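Local coordinates for uncharacterized protein (Trypanosoma congolense, PDB 4E40) that probably serves as a cell-surface receptor that binds the haptoglobin-hemoglobin complex for nutrient uptake by the parasite, at residues A[50-55]-A[221-226]; A[98-103]-A[227-232]. All coordinates share one frame; numbering follows the deposited sequence.

Contact 1: residues A[50-55]-A[221-226]. Unlike the reference sequence in segment 50-55: Asp55 (reference Glu).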
loop_
_atom_site.group_PDB
_atom_site.type_symbol
_atom_site.label_atom_id
_atom_site.label_comp_id
_atom_site.label_asym_id
_atom_site.label_seq_id
_atom_site.Cartn_x
_atom_site.Cartn_y
_atom_site.Cartn_z
ATOM N N ARG A 50 -15.406 1.469 -0.074
ATOM C CA ARG A 50 -16.048 2.332 -1.022
ATOM C C ARG A 50 -17.565 2.144 -0.959
ATOM O O ARG A 50 -18.301 3.115 -0.803
ATOM C CB ARG A 50 -15.493 2.113 -2.437
ATOM C CG ARG A 50 -15.908 3.157 -3.433
ATOM C CD ARG A 50 -14.768 3.336 -4.476
ATOM N NE ARG A 50 -14.912 4.619 -5.213
ATOM C CZ ARG A 50 -14.124 5.152 -6.179
ATOM N NH1 ARG A 50 -14.486 6.347 -6.750
ATOM N NH2 ARG A 50 -13.053 4.511 -6.602
ATOM N N LYS A 51 -18.035 0.887 -0.984
ATOM C CA LYS A 51 -19.456 0.596 -0.895
ATOM C C LYS A 51 -20.024 1.037 0.454
ATOM O O LYS A 51 -21.121 1.570 0.449
ATOM C CB LYS A 51 -19.727 -0.899 -1.166
ATOM C CG LYS A 51 -20.012 -1.112 -2.647
ATOM C CD LYS A 51 -19.735 -2.537 -3.108
ATOM C CE LYS A 51 -20.095 -2.690 -4.575
ATOM N NZ LYS A 51 -19.161 -3.653 -5.207
ATOM N N LYS A 52 -19.280 0.884 1.535
ATOM C CA LYS A 52 -19.763 1.361 2.863
ATOM C C LYS A 52 -19.985 2.886 2.805
ATOM O O LYS A 52 -21.032 3.403 3.294
ATOM C CB LYS A 52 -18.793 1.017 3.960
ATOM C CG LYS A 52 -19.194 1.446 5.353
ATOM C CD LYS A 52 -18.364 0.645 6.381
ATOM C CE LYS A 52 -18.255 1.368 7.743
ATOM N NZ LYS A 52 -17.283 0.711 8.698
ATOM N N SER A 53 -19.017 3.583 2.205
ATOM C CA SER A 53 -19.152 5.071 2.139
ATOM C C SER A 53 -20.364 5.449 1.251
ATOM O O SER A 53 -21.035 6.460 1.513
ATOM C CB SER A 53 -17.836 5.705 1.640
ATOM O OG SER A 53 -17.700 5.552 0.231
ATOM N N GLU A 54 -20.628 4.672 0.174
ATOM C CA GLU A 54 -21.710 4.958 -0.681
ATOM C C GLU A 54 -23.055 4.709 0.018
ATOM O O GLU A 54 -24.002 5.472 -0.202
ATOM C CB GLU A 54 -21.622 4.021 -1.898
ATOM C CG GLU A 54 -20.494 4.430 -2.838
ATOM C CD GLU A 54 -20.420 3.515 -4.101
ATOM O OE1 GLU A 54 -21.204 2.547 -4.247
ATOM O OE2 GLU A 54 -19.630 3.795 -4.991
ATOM N N ASP A 55 -23.099 3.672 0.874
ATOM C CA ASP A 55 -24.303 3.358 1.627
ATOM C C ASP A 55 -24.581 4.505 2.582
ATOM O O ASP A 55 -25.719 4.945 2.698
ATOM C CB ASP A 55 -24.143 2.067 2.446
ATOM C CG ASP A 55 -25.457 1.621 3.107
ATOM O OD1 ASP A 55 -26.470 1.446 2.395
ATOM O OD2 ASP A 55 -25.492 1.418 4.337
ATOM N N THR A 221 -10.352 6.660 9.238
ATOM C CA THR A 221 -10.693 7.842 10.072
ATOM C C THR A 221 -11.864 8.620 9.430
ATOM O O THR A 221 -12.821 9.032 10.096
ATOM C CB THR A 221 -9.492 8.727 10.269
ATOM O OG1 THR A 221 -8.570 7.997 11.088
ATOM C CG2 THR A 221 -9.859 10.048 10.940
ATOM N N ALA A 222 -11.796 8.760 8.120
ATOM C CA ALA A 222 -12.949 9.444 7.432
ATOM C C ALA A 222 -14.241 8.666 7.445
ATOM O O ALA A 222 -15.328 9.280 7.517
ATOM C CB ALA A 222 -12.511 9.792 5.986
ATOM N N LEU A 223 -14.226 7.351 7.329
ATOM C CA LEU A 223 -15.428 6.591 7.415
ATOM C C LEU A 223 -15.994 6.822 8.818
ATOM O O LEU A 223 -17.200 6.964 8.909
ATOM C CB LEU A 223 -15.257 5.072 7.225
ATOM C CG LEU A 223 -15.371 4.485 5.827
ATOM C CD1 LEU A 223 -14.890 3.046 5.745
ATOM C CD2 LEU A 223 -16.752 4.630 5.217
ATOM N N GLU A 224 -15.137 6.817 9.859
ATOM C CA GLU A 224 -15.630 7.051 11.265
ATOM C C GLU A 224 -16.356 8.415 11.333
ATOM O O GLU A 224 -17.455 8.489 11.932
ATOM C CB GLU A 224 -14.489 6.994 12.331
ATOM C CG GLU A 224 -13.885 5.590 12.558
ATOM C CD GLU A 224 -12.409 5.607 13.030
ATOM O OE1 GLU A 224 -11.879 6.689 13.429
ATOM O OE2 GLU A 224 -11.745 4.534 12.952
ATOM N N LYS A 225 -15.747 9.456 10.790
ATOM C CA LYS A 225 -16.321 10.809 10.849
ATOM C C LYS A 225 -17.638 10.787 10.049
ATOM O O LYS A 225 -18.633 11.400 10.469
ATOM C CB LYS A 225 -15.342 11.871 10.372
ATOM C CG LYS A 225 -14.041 11.987 11.245
ATOM C CD LYS A 225 -13.201 13.199 10.771
ATOM C CE LYS A 225 -11.839 13.339 11.442
ATOM N NZ LYS A 225 -11.979 14.115 12.707
ATOM N N ALA A 226 -17.627 10.104 8.893
ATOM C CA ALA A 226 -18.877 10.061 8.097
ATOM C C ALA A 226 -19.986 9.389 8.865
ATOM O O ALA A 226 -21.118 9.834 8.812
ATOM C CB ALA A 226 -18.559 9.330 6.750
#

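Contact 2: residues A[98-103]-A[227-232]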
loop_
_atom_site.group_PDB
_atom_site.type_symbol
_atom_site.label_atom_id
_atom_site.label_comp_id
_atom_site.label_asym_id
_atom_site.label_seq_id
_atom_site.Cartn_x
_atom_site.Cartn_y
_atom_site.Cartn_z
ATOM N N LEU A 98 -25.327 16.560 6.668
ATOM C CA LEU A 98 -25.067 15.933 5.396
ATOM C C LEU A 98 -23.939 16.595 4.610
ATOM O O LEU A 98 -23.218 15.893 3.920
ATOM C CB LEU A 98 -26.413 15.913 4.544
ATOM C CG LEU A 98 -26.214 15.198 3.175
ATOM C CD1 LEU A 98 -25.965 13.698 3.306
ATOM C CD2 LEU A 98 -27.490 15.433 2.349
ATOM N N GLU A 99 -23.770 17.927 4.679
ATOM C CA GLU A 99 -22.583 18.508 4.028
ATOM C C GLU A 99 -21.282 17.895 4.548
ATOM O O GLU A 99 -20.377 17.639 3.779
ATOM C CB GLU A 99 -22.555 20.025 4.281
ATOM C CG GLU A 99 -23.715 20.804 3.633
ATOM C CD GLU A 99 -23.652 22.285 4.052
ATOM O OE1 GLU A 99 -22.666 22.918 3.726
ATOM O OE2 GLU A 99 -24.580 22.720 4.749
ATOM N N HIS A 100 -21.281 17.555 5.855
ATOM C CA HIS A 100 -20.069 16.905 6.372
ATOM C C HIS A 100 -19.964 15.434 6.015
ATOM O O HIS A 100 -18.882 14.964 5.759
ATOM C CB HIS A 100 -19.955 17.085 7.900
ATOM C CG HIS A 100 -20.064 18.490 8.333
ATOM N ND1 HIS A 100 -19.185 19.482 7.891
ATOM C CD2 HIS A 100 -20.910 19.078 9.243
ATOM C CE1 HIS A 100 -19.525 20.639 8.479
ATOM N NE2 HIS A 100 -20.572 20.406 9.326
ATOM N N VAL A 101 -21.095 14.731 5.978
ATOM C CA VAL A 101 -21.101 13.371 5.437
ATOM C C VAL A 101 -20.439 13.354 4.060
ATOM O O VAL A 101 -19.549 12.539 3.774
ATOM C CB VAL A 101 -22.527 12.786 5.315
ATOM C CG1 VAL A 101 -22.470 11.372 4.613
ATOM C CG2 VAL A 101 -23.130 12.586 6.719
ATOM N N LYS A 102 -20.859 14.285 3.205
ATOM C CA LYS A 102 -20.342 14.322 1.838
ATOM C C LYS A 102 -18.844 14.636 1.821
ATOM O O LYS A 102 -18.092 14.032 1.069
ATOM C CB LYS A 102 -21.097 15.383 1.036
ATOM C CG LYS A 102 -22.514 14.949 0.710
ATOM C CD LYS A 102 -23.338 16.104 0.148
ATOM C CE LYS A 102 -22.657 16.760 -1.023
ATOM N NZ LYS A 102 -23.688 17.434 -1.863
ATOM N N GLU A 103 -18.401 15.580 2.678
ATOM C CA GLU A 103 -16.959 15.870 2.792
ATOM C C GLU A 103 -16.159 14.652 3.197
ATOM O O GLU A 103 -15.126 14.306 2.570
ATOM C CB GLU A 103 -16.776 16.974 3.853
ATOM C CG GLU A 103 -17.197 18.352 3.389
ATOM C CD GLU A 103 -17.488 19.360 4.509
ATOM O OE1 GLU A 103 -17.429 18.935 5.695
ATOM O OE2 GLU A 103 -17.836 20.493 4.228
ATOM N N GLU A 227 -19.630 8.317 9.611
ATOM C CA GLU A 227 -20.583 7.616 10.461
ATOM C C GLU A 227 -21.163 8.498 11.546
ATOM O O GLU A 227 -22.387 8.492 11.767
ATOM C CB GLU A 227 -19.806 6.517 11.179
ATOM C CG GLU A 227 -19.423 5.390 10.229
ATOM C CD GLU A 227 -18.249 4.523 10.733
ATOM O OE1 GLU A 227 -17.718 4.720 11.868
ATOM O OE2 GLU A 227 -17.818 3.651 9.932
ATOM N N ARG A 228 -20.294 9.311 12.137
ATOM C CA ARG A 228 -20.758 10.257 13.178
ATOM C C ARG A 228 -21.726 11.306 12.621
ATOM O O ARG A 228 -22.762 11.603 13.226
ATOM C CB ARG A 228 -19.611 10.996 13.864
ATOM C CG ARG A 228 -18.833 10.094 14.847
ATOM C CD ARG A 228 -17.844 10.938 15.646
ATOM N NE ARG A 228 -17.506 10.218 16.905
ATOM C CZ ARG A 228 -16.375 10.386 17.589
ATOM N NH1 ARG A 228 -15.444 11.232 17.142
ATOM N NH2 ARG A 228 -16.156 9.675 18.718
ATOM N N GLN A 229 -21.349 11.853 11.470
ATOM C CA GLN A 229 -22.187 12.914 10.850
ATOM C C GLN A 229 -23.500 12.335 10.351
ATOM O O GLN A 229 -24.541 13.004 10.420
ATOM C CB GLN A 229 -21.404 13.626 9.748
ATOM C CG GLN A 229 -20.190 14.403 10.284
ATOM C CD GLN A 229 -20.626 15.292 11.399
ATOM O OE1 GLN A 229 -21.542 16.090 11.264
ATOM N NE2 GLN A 229 -20.031 15.031 12.626
ATOM N N LEU A 230 -23.467 11.104 9.822
ATOM C CA LEU A 230 -24.706 10.426 9.481
ATOM C C LEU A 230 -25.649 10.247 10.655
ATOM O O LEU A 230 -26.857 10.482 10.523
ATOM C CB LEU A 230 -24.435 9.061 8.789
ATOM C CG LEU A 230 -25.729 8.317 8.450
ATOM C CD1 LEU A 230 -26.628 9.055 7.380
ATOM C CD2 LEU A 230 -25.294 6.920 7.931
ATOM N N GLU A 231 -25.093 9.807 11.791
ATOM C CA GLU A 231 -25.888 9.661 12.987
ATOM C C GLU A 231 -26.581 10.999 13.358
ATOM O O GLU A 231 -27.744 10.982 13.720
ATOM C CB GLU A 231 -25.048 9.086 14.110
ATOM C CG GLU A 231 -25.913 8.990 15.344
ATOM C CD GLU A 231 -25.703 7.813 16.253
ATOM O OE1 GLU A 231 -25.040 6.832 15.872
ATOM O OE2 GLU A 231 -26.219 7.912 17.393
ATOM N N LYS A 232 -25.835 12.111 13.299
ATOM C CA LYS A 232 -26.409 13.414 13.585
ATOM C C LYS A 232 -27.570 13.715 12.616
ATOM O O LYS A 232 -28.655 14.113 13.031
ATOM C CB LYS A 232 -25.304 14.481 13.561
ATOM C CG LYS A 232 -25.916 15.834 13.998
ATOM C CD LYS A 232 -24.909 16.981 14.020
ATOM C CE LYS A 232 -23.779 16.753 14.988
ATOM N NZ LYS A 232 -23.098 18.108 15.175
#

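Contact 1: residues A[50-55]-A[221-226]
No ring, amide or carboxylate takes part where Lys52 and Ser53 meet Leu223; the one flat group involved is the Arg50 carbonyl, behind the Ser53 side chain. Ser53 OG donates to Arg50 O at 2.7 Å, bent to a C=O...donor angle of 129° and tilted 17° from the carbonyl plane, while Glu54 N shares the same oxygen through the ordinary helical bond. A chi1 of 77° folds the hydroxyl back onto its own helix, so that CB rather than OG meets Leu223. There Leu223 does the touching with a single branch: CD2 comes to 3.9 Å from Ser53 CB and lies as near to the Ser53 backbone N. The same methyl is 4.0 Å from Lys52 CG, and the extended lysine passes the leucine at a slant. Val108 of helix 82-147 also packs on Ser53, placing the contact in the three-helix bundle of the receptor's ectodomain. Lys52 belongs to the heme b binding site seen in another structure of this protein, though no heme is bound to this chain. The side chains meet through carbon atoms alone and no hydrogen bond crosses; contact with the lysine's hydrocarbon base lets the amine extend beyond the buried layer.

Contact 2: residues A[98-103]-A[227-232]
Apolar packing joins Val101 to Gln229 and Leu230. Val101 CG2, the methyl anti to the carbonyl carbon, touches Gln229 CB at 3.6 Å and reaches the Leu230 backbone N at 3.5 Å, so that it rests against the backbone of the facing helix as much as on its side chains. Its looser neighbour is Leu230 CB, 4.3 Å from the same methyl. The side chains of Val101 and Gln229 run past each other in opposite directions; their CA atoms are the nearest pair across the two segments, 5.5 Å apart. Ile56 of helix 28-73 packs on both Val101 and Leu230, closing the buried side of the pair.

These segments belong to helices 82-147 and 192-246, two of the long helices of the haptoglobin-hemoglobin receptor bundle. Their local axes are nearly antiparallel, 158° between directions, and approach to 8.3 Å.

On the outer side the contact mixes aliphatic and polar atoms. Gln229 CG lies 3.6 Å from His100 CB, and the glutamine chain, bent at chi2, brings its amide beside the imidazole. OE1 approaches the ring obliquely, 3.7 Å from His100 CD2, with the ring and amide planes 83° apart; this is contact without a hydrogen bond.

No hydrogen bond crosses between the two segments; one side-chain bond lies within 98-103. His100 ND1 donates to Glu103 OE1 at 2.9 Å, three residues on, with an N-H...O angle of 163°. The carboxylate oxygen sits at the edge of the ring, close to its plane, and is met on its syn side. This bond limits the rotation of the imidazole beside the glutamine. The carboxylate would probably favour a protonated ring, an effect that the Lys232 amine, nearer the other ring nitrogen, may offset.

How the contacts relate
Both contacts draw on helix 192-246, which meets helix 28-73 in contact 1 and helix 82-147 in contact 2, so together they show one helix packing against two others of the bundle. Their centres are about 9 Å apart. Contact 1 is largely buried and its side chains meet through carbon atoms; contact 2 has a buried half like it, but its other half reaches the surface, where a histidine and a glutamine meet partly through their aliphatic carbons and partly as ring beside amide oxygen. They join directly through packing of Val101 CG2 on Ala226 O at 4.0 Å and a weak ion pair between Lys52 NZ and Glu227 OE2. The latter ties the heme-binding lysine of contact 1 to the segment used in contact 2.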